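PDB 4QFL: ABC transporter periplasmic peptide-binding protein from Pseudoalteromonas, which binds dipeptides, here Ala-Phe, in the periplasm and probably delivers them to an ABC transporter for uptake. Local coordinates for residues Gln311-Ala316 with Ser398-Ile403; Lys370-Ser375 with Ile403-Asn408; Met323-Tyr328 with Ala389-Glu394. One frame throughout, in Å; residues are numbered along the deposited sequence.

Interaction 1: Gln311-Ala316 with Ser398-Ile403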
ATOM      1  N   GLN A 311      -3.643 -21.133  16.832  1.00 25.71           N
ATOM      2  CA  GLN A 311      -2.374 -21.822  17.039  1.00 28.98           C
ATOM      3  C   GLN A 311      -2.371 -23.199  16.366  1.00 29.84           C
ATOM      4  O   GLN A 311      -1.415 -23.567  15.684  1.00 28.91           O
ATOM      5  CB  GLN A 311      -2.090 -21.954  18.532  1.00 26.46           C
ATOM      6  CG  GLN A 311      -2.063 -20.623  19.248  1.00 28.13           C
ATOM      7  CD  GLN A 311      -2.057 -20.757  20.759  1.00 33.51           C
ATOM      8  OE1 GLN A 311      -1.916 -19.766  21.473  1.00 34.59           O
ATOM      9  NE2 GLN A 311      -2.213 -21.982  21.253  1.00 33.53           N
ATOM     10  N   ALA A 312      -3.447 -23.956  16.551  1.00 29.64           N
ATOM     11  CA  ALA A 312      -3.568 -25.260  15.914  1.00 31.06           C
ATOM     12  C   ALA A 312      -3.413 -25.194  14.384  1.00 28.51           C
ATOM     13  O   ALA A 312      -2.695 -26.001  13.801  1.00 33.14           O
ATOM     14  CB  ALA A 312      -4.883 -25.923  16.304  1.00 30.04           C
ATOM     15  N   LEU A 313      -4.064 -24.236  13.737  1.00 25.74           N
ATOM     16  CA  LEU A 313      -4.047 -24.159  12.278  1.00 26.35           C
ATOM     17  C   LEU A 313      -2.663 -23.828  11.704  1.00 27.64           C
ATOM     18  O   LEU A 313      -2.243 -24.385  10.687  1.00 26.48           O
ATOM     19  CB  LEU A 313      -5.052 -23.116  11.786  1.00 28.10           C
ATOM     20  CG  LEU A 313      -6.552 -23.386  11.909  1.00 26.28           C
ATOM     21  CD1 LEU A 313      -7.328 -22.084  11.791  1.00 23.97           C
ATOM     22  CD2 LEU A 313      -7.023 -24.382  10.865  1.00 26.67           C
ATOM     23  N   VAL A 314      -1.976 -22.896  12.348  1.00 28.18           N
ATOM     24  CA  VAL A 314      -0.659 -22.458  11.903  1.00 27.70           C
ATOM     25  C   VAL A 314       0.360 -23.601  11.873  1.00 29.77           C
ATOM     26  O   VAL A 314       1.167 -23.686  10.944  1.00 30.00           O
ATOM     27  CB  VAL A 314      -0.119 -21.318  12.788  1.00 25.51           C
ATOM     28  CG1 VAL A 314       1.354 -21.104  12.529  1.00 29.17           C
ATOM     29  CG2 VAL A 314      -0.901 -20.030  12.540  1.00 22.39           C
ATOM     30  N   HIS A 315       0.324 -24.472  12.885  1.00 26.77           N
ATOM     31  CA  HIS A 315       1.291 -25.568  12.994  1.00 29.44           C
ATOM     32  C   HIS A 315       1.148 -26.605  11.876  1.00 28.57           C
ATOM     33  O   HIS A 315       2.032 -27.435  11.669  1.00 32.84           O
ATOM     34  CB  HIS A 315       1.195 -26.253  14.365  1.00 28.48           C
ATOM     35  CG  HIS A 315       1.853 -25.491  15.478  1.00 27.25           C
ATOM     36  ND1 HIS A 315       3.172 -25.093  15.434  1.00 28.84           N
ATOM     37  CD2 HIS A 315       1.379 -25.073  16.676  1.00 31.13           C
ATOM     38  CE1 HIS A 315       3.479 -24.453  16.548  1.00 29.56           C
ATOM     39  NE2 HIS A 315       2.408 -24.428  17.320  1.00 29.10           N
ATOM     40  N   ALA A 316       0.038 -26.551  11.152  1.00 28.63           N
ATOM     41  CA  ALA A 316      -0.240 -27.517  10.100  1.00 25.75           C
ATOM     42  C   ALA A 316       0.391 -27.112   8.772  1.00 27.10           C
ATOM     43  O   ALA A 316       0.343 -27.868   7.799  1.00 29.25           O
ATOM     44  CB  ALA A 316      -1.730 -27.674   9.936  1.00 25.35           C
ATOM     45  N   SER A 398      -4.163 -28.704   1.050  1.00 25.21           N
ATOM     46  CA  SER A 398      -3.595 -30.028   1.254  1.00 27.14           C
ATOM     47  C   SER A 398      -3.071 -30.232   2.680  1.00 29.72           C
ATOM     48  O   SER A 398      -3.348 -31.254   3.311  1.00 32.62           O
ATOM     49  CB  SER A 398      -2.469 -30.280   0.250  1.00 29.10           C
ATOM     50  OG  SER A 398      -1.598 -31.305   0.715  1.00 35.01           O
ATOM     51  N   ASP A 399      -2.304 -29.270   3.186  1.00 27.11           N
ATOM     52  CA  ASP A 399      -1.732 -29.387   4.527  1.00 29.29           C
ATOM     53  C   ASP A 399      -2.794 -29.568   5.608  1.00 31.87           C
ATOM     54  O   ASP A 399      -2.628 -30.399   6.502  1.00 33.97           O
ATOM     55  CB  ASP A 399      -0.881 -28.166   4.879  1.00 27.67           C
ATOM     56  CG  ASP A 399       0.486 -28.198   4.235  1.00 31.76           C
ATOM     57  OD1 ASP A 399       0.893 -29.274   3.753  1.00 34.44           O
ATOM     58  OD2 ASP A 399       1.155 -27.142   4.220  1.00 32.13           O
ATOM     59  N   LEU A 400      -3.866 -28.776   5.534  1.00 27.62           N
ATOM     60  CA  LEU A 400      -4.888 -28.737   6.583  1.00 26.92           C
ATOM     61  C   LEU A 400      -5.827 -29.930   6.526  1.00 27.81           C
ATOM     62  O   LEU A 400      -6.284 -30.413   7.560  1.00 29.87           O
ATOM     63  CB  LEU A 400      -5.697 -27.447   6.499  1.00 23.47           C
ATOM     64  CG  LEU A 400      -4.969 -26.194   6.981  1.00 26.48           C
ATOM     65  CD1 LEU A 400      -5.660 -24.936   6.483  1.00 26.66           C
ATOM     66  CD2 LEU A 400      -4.852 -26.180   8.488  1.00 24.33           C
ATOM     67  N   ARG A 401      -6.126 -30.389   5.316  1.00 29.23           N
ATOM     68  CA  ARG A 401      -6.912 -31.601   5.139  1.00 33.24           C
ATOM     69  C   ARG A 401      -6.335 -32.730   5.994  1.00 33.11           C
ATOM     70  O   ARG A 401      -7.073 -33.595   6.480  1.00 31.49           O
ATOM     71  CB  ARG A 401      -6.939 -32.017   3.664  1.00 32.99           C
ATOM     72  CG  ARG A 401      -7.819 -33.228   3.364  1.00 37.43           C
ATOM     73  CD  ARG A 401      -7.675 -33.687   1.919  1.00 43.17           C
ATOM     74  NE  ARG A 401      -8.468 -34.881   1.635  1.00 50.83           N
ATOM     75  CZ  ARG A 401      -9.610 -34.883   0.947  1.00 59.38           C
ATOM     76  NH1 ARG A 401     -10.099 -33.749   0.458  1.00 58.72           N
ATOM     77  NH2 ARG A 401     -10.264 -36.022   0.740  1.00 60.47           N
ATOM     78  N   LYS A 402      -5.018 -32.705   6.189  1.00 30.52           N
ATOM     79  CA  LYS A 402      -4.312 -33.796   6.869  1.00 33.02           C
ATOM     80  C   LYS A 402      -4.540 -33.843   8.383  1.00 37.34           C
ATOM     81  O   LYS A 402      -4.437 -34.908   9.009  1.00 36.43           O
ATOM     82  CB  LYS A 402      -2.818 -33.761   6.543  1.00 33.42           C
ATOM     83  CG  LYS A 402      -2.509 -34.103   5.094  1.00 33.85           C
ATOM     84  CD  LYS A 402      -1.016 -34.058   4.828  1.00 35.37           C
ATOM     85  CE  LYS A 402      -0.726 -34.263   3.355  1.00 37.18           C
ATOM     86  NZ  LYS A 402       0.722 -34.099   3.052  1.00 43.29           N
ATOM     87  N   ILE A 403      -4.843 -32.692   8.972  1.00 33.61           N
ATOM     88  CA  ILE A 403      -5.270 -32.661  10.356  1.00 31.28           C
ATOM     89  C   ILE A 403      -6.785 -32.603  10.401  1.00 32.70           C
ATOM     90  O   ILE A 403      -7.373 -32.477  11.473  1.00 37.70           O
ATOM     91  CB  ILE A 403      -4.711 -31.458  11.105  1.00 31.57           C
ATOM     92  CG1 ILE A 403      -5.173 -30.158  10.445  1.00 29.81           C
ATOM     93  CG2 ILE A 403      -3.209 -31.531  11.155  1.00 34.33           C
ATOM     94  CD1 ILE A 403      -4.905 -28.937  11.290  1.00 28.53           C
TER
HETATM   95  O   HOH W   1      -0.405 -30.860   7.802  1.00 32.15           O
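Asp399 meets Ala316 through its CB: Asp399 CB lies 3.2 Å from Ala316 O, a tight approach to the last carbonyl of 311-316. Its carboxylate works beyond this pair: OD2 accepts a hydrogen bond from the backbone N of Asp318, a short acidic side chain being well suited to hold the amide of Asp318, just before helix 319-325. The backbone of Asp399 is tied across as well, since one water donates to Ala316 O at 3.1 Å and to Asp399 O at 2.6 Å. No direct hydrogen bond joins the two segments.

Leu400 follows with the apolar part of the contact. Its CD2 touches Leu313 CD2 at 3.7 Å, the two leucine side chains crossing at about a right angle, and the same methyl lies 3.8 Å from Ala316 CB. Both leucines keep CG beside the backbone N (chi1 -70° for Leu313 and -74° for Leu400), which turns CD2 of each leucine toward the other. Alanine fits at 316 because its single methyl points toward 398-403, where the CA atoms of Ala316 and Leu400 come within 6.0 Å. Ile403 completes the grip by reaching CD1 to Ala316 CB at 3.7 Å.

Leu313 and Leu400 also share Trp295 of strand 291-297, so the arrangement is a small hydrophobic core between helix ends packed against a sheet, as in the alpha/beta lobes of periplasmic binding proteins.

Interaction 2: Lys370-Ser375 with Ile403-Asn408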
ATOM      1  N   LYS A 370     -13.066 -33.971  14.996  1.00 42.36           N
ATOM      2  CA  LYS A 370     -13.480 -34.178  13.617  1.00 41.39           C
ATOM      3  C   LYS A 370     -13.139 -32.932  12.825  1.00 41.36           C
ATOM      4  O   LYS A 370     -13.518 -32.800  11.661  1.00 40.75           O
ATOM      5  CB  LYS A 370     -14.981 -34.459  13.532  1.00 44.00           C
ATOM      6  CG  LYS A 370     -15.349 -35.863  13.044  1.00 44.18           C
ATOM      7  CD  LYS A 370     -15.148 -36.921  14.125  1.00 43.62           C
ATOM      8  CE  LYS A 370     -13.676 -37.285  14.306  1.00 47.87           C
ATOM      9  NZ  LYS A 370     -13.464 -38.218  15.454  1.00 52.36           N
ATOM     10  N   GLY A 371     -12.424 -32.015  13.472  1.00 43.03           N
ATOM     11  CA  GLY A 371     -12.050 -30.757  12.854  1.00 42.47           C
ATOM     12  C   GLY A 371     -13.255 -29.989  12.345  1.00 39.13           C
ATOM     13  O   GLY A 371     -14.369 -30.166  12.835  1.00 39.45           O
ATOM     14  N   PHE A 372     -13.031 -29.141  11.347  1.00 36.24           N
ATOM     15  CA  PHE A 372     -14.082 -28.272  10.837  1.00 33.50           C
ATOM     16  C   PHE A 372     -13.806 -27.862   9.403  1.00 30.29           C
ATOM     17  O   PHE A 372     -12.799 -28.249   8.821  1.00 30.30           O
ATOM     18  CB  PHE A 372     -14.198 -27.015  11.708  1.00 33.28           C
ATOM     19  CG  PHE A 372     -12.881 -26.345  11.976  1.00 31.40           C
ATOM     20  CD1 PHE A 372     -12.333 -25.466  11.055  1.00 30.87           C
ATOM     21  CD2 PHE A 372     -12.183 -26.603  13.148  1.00 31.04           C
ATOM     22  CE1 PHE A 372     -11.118 -24.856  11.298  1.00 28.63           C
ATOM     23  CE2 PHE A 372     -10.965 -25.996  13.398  1.00 32.02           C
ATOM     24  CZ  PHE A 372     -10.430 -25.119  12.470  1.00 29.71           C
ATOM     25  N   ASP A 373     -14.719 -27.072   8.848  1.00 28.42           N
ATOM     26  CA  ASP A 373     -14.542 -26.445   7.546  1.00 28.71           C
ATOM     27  C   ASP A 373     -14.117 -24.982   7.708  1.00 28.98           C
ATOM     28  O   ASP A 373     -14.492 -24.319   8.672  1.00 26.40           O
ATOM     29  CB  ASP A 373     -15.848 -26.493   6.757  1.00 29.48           C
ATOM     30  CG  ASP A 373     -16.187 -27.886   6.265  1.00 32.57           C
ATOM     31  OD1 ASP A 373     -15.537 -28.857   6.708  1.00 33.17           O
ATOM     32  OD2 ASP A 373     -17.108 -28.002   5.430  1.00 33.78           O
ATOM     33  N   MET A 374     -13.341 -24.474   6.756  1.00 25.96           N
ATOM     34  CA  MET A 374     -13.035 -23.054   6.742  1.00 23.43           C
ATOM     35  C   MET A 374     -12.744 -22.586   5.330  1.00 24.69           C
ATOM     36  O   MET A 374     -12.425 -23.391   4.448  1.00 24.27           O
ATOM     37  CB  MET A 374     -11.829 -22.751   7.625  1.00 23.46           C
ATOM     38  CG  MET A 374     -10.526 -23.359   7.132  1.00 22.95           C
ATOM     39  SD  MET A 374      -9.157 -22.930   8.210  1.00 23.89           S
ATOM     40  CE  MET A 374      -9.172 -21.138   8.085  1.00 19.61           C
ATOM     41  N   SER A 375     -12.853 -21.278   5.122  1.00 24.30           N
ATOM     42  CA  SER A 375     -12.424 -20.677   3.876  1.00 19.78           C
ATOM     43  C   SER A 375     -11.033 -20.066   4.048  1.00 20.79           C
ATOM     44  O   SER A 375     -10.641 -19.636   5.142  1.00 19.68           O
ATOM     45  CB  SER A 375     -13.433 -19.636   3.365  1.00 20.96           C
ATOM     46  OG  SER A 375     -13.619 -18.557   4.280  1.00 20.88           O
ATOM     47  N   ILE A 403      -4.843 -32.692   8.972  1.00 33.61           N
ATOM     48  CA  ILE A 403      -5.270 -32.661  10.356  1.00 31.28           C
ATOM     49  C   ILE A 403      -6.785 -32.603  10.401  1.00 32.70           C
ATOM     50  O   ILE A 403      -7.373 -32.477  11.473  1.00 37.70           O
ATOM     51  CB  ILE A 403      -4.711 -31.458  11.105  1.00 31.57           C
ATOM     52  CG1 ILE A 403      -5.173 -30.158  10.445  1.00 29.81           C
ATOM     53  CG2 ILE A 403      -3.209 -31.531  11.155  1.00 34.33           C
ATOM     54  CD1 ILE A 403      -4.905 -28.937  11.290  1.00 28.53           C
ATOM     55  N   GLY A 404      -7.413 -32.671   9.232  1.00 29.14           N
ATOM     56  CA  GLY A 404      -8.856 -32.758   9.153  1.00 30.95           C
ATOM     57  C   GLY A 404      -9.593 -31.442   9.013  1.00 32.06           C
ATOM     58  O   GLY A 404     -10.801 -31.366   9.281  1.00 30.73           O
ATOM     59  N   VAL A 405      -8.882 -30.399   8.593  1.00 30.86           N
ATOM     60  CA  VAL A 405      -9.539 -29.133   8.284  1.00 27.90           C
ATOM     61  C   VAL A 405      -9.810 -29.003   6.787  1.00 30.39           C
ATOM     62  O   VAL A 405      -8.889 -29.032   5.965  1.00 29.15           O
ATOM     63  CB  VAL A 405      -8.752 -27.921   8.796  1.00 28.66           C
ATOM     64  CG1 VAL A 405      -9.541 -26.635   8.531  1.00 25.73           C
ATOM     65  CG2 VAL A 405      -8.467 -28.075  10.274  1.00 25.12           C
ATOM     66  N   ASN A 406     -11.089 -28.867   6.458  1.00 27.81           N
ATOM     67  CA  ASN A 406     -11.580 -28.866   5.089  1.00 26.06           C
ATOM     68  C   ASN A 406     -11.630 -27.446   4.561  1.00 26.12           C
ATOM     69  O   ASN A 406     -12.549 -26.688   4.859  1.00 25.75           O
ATOM     70  CB  ASN A 406     -12.965 -29.540   5.038  1.00 29.35           C
ATOM     71  CG  ASN A 406     -13.687 -29.344   3.707  1.00 33.54           C
ATOM     72  OD1 ASN A 406     -13.094 -29.451   2.627  1.00 38.05           O
ATOM     73  ND2 ASN A 406     -14.985 -29.062   3.783  1.00 34.61           N
ATOM     74  N   VAL A 407     -10.614 -27.083   3.791  1.00 25.42           N
ATOM     75  CA  VAL A 407     -10.513 -25.730   3.266  1.00 23.97           C
ATOM     76  C   VAL A 407     -11.236 -25.582   1.937  1.00 25.02           C
ATOM     77  O   VAL A 407     -11.075 -26.398   1.028  1.00 23.87           O
ATOM     78  CB  VAL A 407      -9.039 -25.308   3.065  1.00 22.41           C
ATOM     79  CG1 VAL A 407      -8.975 -23.966   2.372  1.00 22.11           C
ATOM     80  CG2 VAL A 407      -8.307 -25.263   4.388  1.00 22.48           C
ATOM     81  N   ASN A 408     -12.034 -24.530   1.820  1.00 23.25           N
ATOM     82  CA  ASN A 408     -12.517 -24.119   0.520  1.00 22.36           C
ATOM     83  C   ASN A 408     -11.849 -22.792   0.176  1.00 23.50           C
ATOM     84  O   ASN A 408     -11.665 -21.941   1.043  1.00 22.72           O
ATOM     85  CB  ASN A 408     -14.031 -23.991   0.522  1.00 25.10           C
ATOM     86  CG  ASN A 408     -14.511 -22.827   1.358  1.00 23.74           C
ATOM     87  OD1 ASN A 408     -14.335 -22.808   2.576  1.00 27.40           O
ATOM     88  ND2 ASN A 408     -15.127 -21.850   0.709  1.00 24.91           N
TER
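The Phe372 ring has Val405 CG2 over one face, 4.2 Å above the plane and displaced toward the rim, while its CE1 atom touches Val405 CG1 at 3.6 Å. Phenylalanine and valine lie side by side and point the same way; Phe372 reaches this place with CG between the backbone N and the carbonyl carbon (chi1 49°). Tyr368 meets the same ring edge-to-face. The other flat pair is the carboxylate of Asp373 and the amide of Asn406, whose planes are 77° apart, with Asp373 OD2 2.9 Å from Asn406 ND2.

The strands 373-375 and 406-408 run parallel, with Asp373, Met374 and Ser375 standing beside Asn406, Val407 and Asn408. Their hydrogen bonds follow the alternating pattern of parallel strands: Asn406 N to Phe372 O, Met374 N to Asn406 O, and Asn408 N to Met374 O, the last at 2.9 Å. Met374 turns to the same side as Val407, where its flexible chain sets CG 3.7 Å from Val405 CG1 and 4.0 Å from Val407 CG2; Leu313 and Leu400 pack on this side too.

Before the strands, Gly404 closes helix 389-401 with a Schellman motif and takes a positive phi (93°); at its backbone angles a CB would be jammed against the carbonyl O of Ile403, so glycine is called for. Gly371 also has positive phi, and a side chain there would run into Gly404 O.

Polar residues on one face and apolar ones on the other imply an amphipathic strand pair: Asp373, Asn406 and Asn408 suit the more exposed face, whereas Met374 and Val407 bind the opposite face by hydrophobic contact to Leu313 and Leu400 of the covering helices.

Interaction 3: Met323-Tyr328 with Ala389-Glu394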
ATOM      1  N   MET A 323       7.894 -21.702   0.558  1.00 24.47           N
ATOM      2  CA  MET A 323       9.087 -20.928   0.191  1.00 23.74           C
ATOM      3  C   MET A 323       9.656 -21.342  -1.160  1.00 24.28           C
ATOM      4  O   MET A 323      10.309 -20.555  -1.841  1.00 23.36           O
ATOM      5  CB  MET A 323      10.160 -21.025   1.275  1.00 23.01           C
ATOM      6  CG  MET A 323       9.735 -20.415   2.613  1.00 27.01           C
ATOM      7  SD  MET A 323       8.892 -18.811   2.471  1.00 23.55           S
ATOM      8  CE  MET A 323      10.212 -17.718   1.976  1.00 22.13           C
ATOM      9  N   GLN A 324       9.399 -22.583  -1.548  1.00 27.74           N
ATOM     10  CA  GLN A 324       9.874 -23.073  -2.829  1.00 25.27           C
ATOM     11  C   GLN A 324       8.785 -23.069  -3.882  1.00 22.93           C
ATOM     12  O   GLN A 324       8.964 -22.505  -4.950  1.00 24.64           O
ATOM     13  CB  GLN A 324      10.496 -24.470  -2.694  1.00 32.33           C
ATOM     14  CG  GLN A 324      11.968 -24.450  -2.268  1.00 33.48           C
ATOM     15  CD  GLN A 324      12.211 -23.578  -1.036  1.00 34.43           C
ATOM     16  OE1 GLN A 324      12.729 -22.462  -1.145  1.00 31.87           O
ATOM     17  NE2 GLN A 324      11.835 -24.088   0.145  1.00 31.65           N
ATOM     18  N   ALA A 325       7.655 -23.697  -3.588  1.00 24.12           N
ATOM     19  CA  ALA A 325       6.590 -23.802  -4.571  1.00 22.79           C
ATOM     20  C   ALA A 325       6.021 -22.450  -4.968  1.00 20.85           C
ATOM     21  O   ALA A 325       5.699 -22.239  -6.122  1.00 19.27           O
ATOM     22  CB  ALA A 325       5.481 -24.712  -4.063  1.00 26.54           C
ATOM     23  N   VAL A 326       5.884 -21.546  -3.998  1.00 22.92           N
ATOM     24  CA  VAL A 326       5.295 -20.233  -4.252  1.00 21.34           C
ATOM     25  C   VAL A 326       6.352 -19.181  -4.515  1.00 20.10           C
ATOM     26  O   VAL A 326       6.313 -18.517  -5.540  1.00 21.89           O
ATOM     27  CB  VAL A 326       4.393 -19.749  -3.089  1.00 19.62           C
ATOM     28  CG1 VAL A 326       3.826 -18.368  -3.390  1.00 17.54           C
ATOM     29  CG2 VAL A 326       3.257 -20.733  -2.859  1.00 21.50           C
ATOM     30  N   TYR A 327       7.291 -19.027  -3.587  1.00 20.20           N
ATOM     31  CA  TYR A 327       8.257 -17.935  -3.675  1.00 20.24           C
ATOM     32  C   TYR A 327       9.455 -18.275  -4.529  1.00 23.96           C
ATOM     33  O   TYR A 327      10.331 -17.430  -4.734  1.00 23.18           O
ATOM     34  CB  TYR A 327       8.696 -17.469  -2.291  1.00 19.17           C
ATOM     35  CG  TYR A 327       7.580 -16.796  -1.533  1.00 18.43           C
ATOM     36  CD1 TYR A 327       6.650 -17.542  -0.830  1.00 18.57           C
ATOM     37  CD2 TYR A 327       7.443 -15.414  -1.539  1.00 16.36           C
ATOM     38  CE1 TYR A 327       5.614 -16.930  -0.138  1.00 17.16           C
ATOM     39  CE2 TYR A 327       6.419 -14.796  -0.851  1.00 17.16           C
ATOM     40  CZ  TYR A 327       5.506 -15.563  -0.155  1.00 16.83           C
ATOM     41  OH  TYR A 327       4.481 -14.961   0.521  1.00 15.44           O
ATOM     42  N   TYR A 328       9.489 -19.507  -5.030  1.00 22.75           N
ATOM     43  CA  TYR A 328      10.547 -19.936  -5.938  1.00 20.91           C
ATOM     44  C   TYR A 328      11.939 -19.710  -5.354  1.00 22.71           C
ATOM     45  O   TYR A 328      12.895 -19.484  -6.091  1.00 25.93           O
ATOM     46  CB  TYR A 328      10.414 -19.219  -7.288  1.00 20.69           C
ATOM     47  CG  TYR A 328       9.443 -19.876  -8.235  1.00 23.25           C
ATOM     48  CD1 TYR A 328       8.092 -19.988  -7.925  1.00 20.21           C
ATOM     49  CD2 TYR A 328       9.875 -20.390  -9.442  1.00 24.35           C
ATOM     50  CE1 TYR A 328       7.210 -20.599  -8.795  1.00 22.99           C
ATOM     51  CE2 TYR A 328       8.995 -21.002 -10.317  1.00 26.03           C
ATOM     52  CZ  TYR A 328       7.666 -21.106  -9.991  1.00 25.34           C
ATOM     53  OH  TYR A 328       6.807 -21.717 -10.876  1.00 26.68           O
ATOM     54  N   ALA A 389      -1.073 -16.330  -4.518  1.00 16.92           N
ATOM     55  CA  ALA A 389      -1.915 -16.631  -3.365  1.00 16.14           C
ATOM     56  C   ALA A 389      -2.717 -17.901  -3.602  1.00 18.04           C
ATOM     57  O   ALA A 389      -2.961 -18.665  -2.673  1.00 18.52           O
ATOM     58  CB  ALA A 389      -2.842 -15.470  -3.070  1.00 17.61           C
ATOM     59  N   ARG A 390      -3.107 -18.122  -4.856  1.00 18.54           N
ATOM     60  CA  ARG A 390      -3.893 -19.292  -5.251  1.00 19.24           C
ATOM     61  C   ARG A 390      -3.114 -20.559  -4.985  1.00 20.21           C
ATOM     62  O   ARG A 390      -3.608 -21.466  -4.329  1.00 21.32           O
ATOM     63  CB  ARG A 390      -4.192 -19.238  -6.741  1.00 22.23           C
ATOM     64  CG  ARG A 390      -5.642 -19.096  -7.101  1.00 27.70           C
ATOM     65  CD  ARG A 390      -6.421 -20.406  -7.024  1.00 31.00           C
ATOM     66  NE  ARG A 390      -7.821 -20.151  -7.381  1.00 33.53           N
ATOM     67  CZ  ARG A 390      -8.851 -20.934  -7.069  1.00 33.83           C
ATOM     68  NH1 ARG A 390      -8.667 -22.056  -6.385  1.00 31.46           N
ATOM     69  NH2 ARG A 390     -10.074 -20.585  -7.443  1.00 29.84           N
ATOM     70  N   LYS A 391      -1.905 -20.626  -5.537  1.00 19.62           N
ATOM     71  CA  LYS A 391      -1.016 -21.763  -5.324  1.00 21.58           C
ATOM     72  C   LYS A 391      -0.767 -21.962  -3.834  1.00 20.52           C
ATOM     73  O   LYS A 391      -0.799 -23.086  -3.330  1.00 22.12           O
ATOM     74  CB  LYS A 391       0.306 -21.528  -6.046  1.00 18.92           C
ATOM     75  CG  LYS A 391       1.365 -22.588  -5.841  1.00 23.41           C
ATOM     76  CD  LYS A 391       1.017 -23.882  -6.543  1.00 29.90           C
ATOM     77  CE  LYS A 391       2.233 -24.819  -6.636  1.00 31.22           C
ATOM     78  NZ  LYS A 391       1.876 -26.285  -6.622  1.00 31.17           N
ATOM     79  N   MET A 392      -0.516 -20.867  -3.125  1.00 20.15           N
ATOM     80  CA  MET A 392      -0.310 -20.947  -1.689  1.00 17.75           C
ATOM     81  C   MET A 392      -1.535 -21.510  -0.972  1.00 19.98           C
ATOM     82  O   MET A 392      -1.403 -22.314  -0.054  1.00 23.59           O
ATOM     83  CB  MET A 392       0.041 -19.581  -1.110  1.00 16.98           C
ATOM     84  CG  MET A 392       0.406 -19.641   0.351  1.00 17.29           C
ATOM     85  SD  MET A 392       0.919 -18.055   1.017  1.00 20.47           S
ATOM     86  CE  MET A 392       2.314 -17.666  -0.036  1.00 19.77           C
ATOM     87  N   ALA A 393      -2.721 -21.083  -1.379  1.00 17.64           N
ATOM     88  CA  ALA A 393      -3.949 -21.545  -0.743  1.00 18.63           C
ATOM     89  C   ALA A 393      -4.195 -23.031  -1.020  1.00 21.95           C
ATOM     90  O   ALA A 393      -4.710 -23.757  -0.167  1.00 21.34           O
ATOM     91  CB  ALA A 393      -5.146 -20.699  -1.196  1.00 19.77           C
ATOM     92  N   GLU A 394      -3.819 -23.479  -2.212  1.00 20.86           N
ATOM     93  CA  GLU A 394      -3.928 -24.888  -2.550  1.00 22.83           C
ATOM     94  C   GLU A 394      -2.946 -25.741  -1.740  1.00 24.01           C
ATOM     95  O   GLU A 394      -3.283 -26.841  -1.303  1.00 26.44           O
ATOM     96  CB  GLU A 394      -3.740 -25.102  -4.053  1.00 24.80           C
ATOM     97  CG  GLU A 394      -4.861 -24.493  -4.889  1.00 26.33           C
ATOM     98  CD  GLU A 394      -4.517 -24.381  -6.372  1.00 25.83           C
ATOM     99  OE1 GLU A 394      -3.369 -24.681  -6.767  1.00 24.74           O
ATOM    100  OE2 GLU A 394      -5.409 -23.984  -7.143  1.00 29.48           O
TER
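Val326 and Met392 meet where the turn in which helix 319-325 runs out packs on the first turns of helix 389-401, in an alpha/beta lobe of this periplasmic binding protein. Their CA atoms are 6.2 Å apart, and the branched valine uses both methyls. CG1 meets Met392 CE at 3.7 Å; CG2 lies against the backbone N and CA of Met392. The two side chains cross at about a right angle. Leu395, one turn further along the helix, and Asn386 also touch Val326.

Lys391 lends its aliphatic part: CG lies 4.0 Å from Val326 CG2, and a bend at chi2 (71°) carries the chain past Ala325, with CE 4.1 Å from Ala325 CB. A lysine suits this border position, since its methylenes can pack on apolar neighbours.

The Tyr327 hydroxyl is held by a hydrogen bond with Tyr385 O; Tyr385 itself belongs to the pocket of the bound phenylalanine. Unbranched and flexible, Met392 extends from the backbone and then bends at chi3 (-59°), placing its CE obliquely to the Tyr327 ring, 3.4 Å from Tyr327 CE1.

In the fold
Helix 389-401 connects all three contacts: its first turns serve interaction 3, its last turn interaction 1, and the segment that follows it interaction 2. Interactions 1 and 2, with centres about 9 Å apart, share Ile403; Leu313 CD2 packs on Phe372 and Met374, and Leu400 on Val407. The centre of interaction 3 is about 16 Å from that of interaction 1, and it is nested within the loop that interaction 1 closes, whereas the segments of interaction 2 alternate with those of both others. Helices 307-314 and 319-325 pack against a beta-alpha-beta unit, strand 373-378, helix 389-401, strand 406-410, and the Tyr327 side chain of interaction 3 is about 11 Å from the bound phenylalanine.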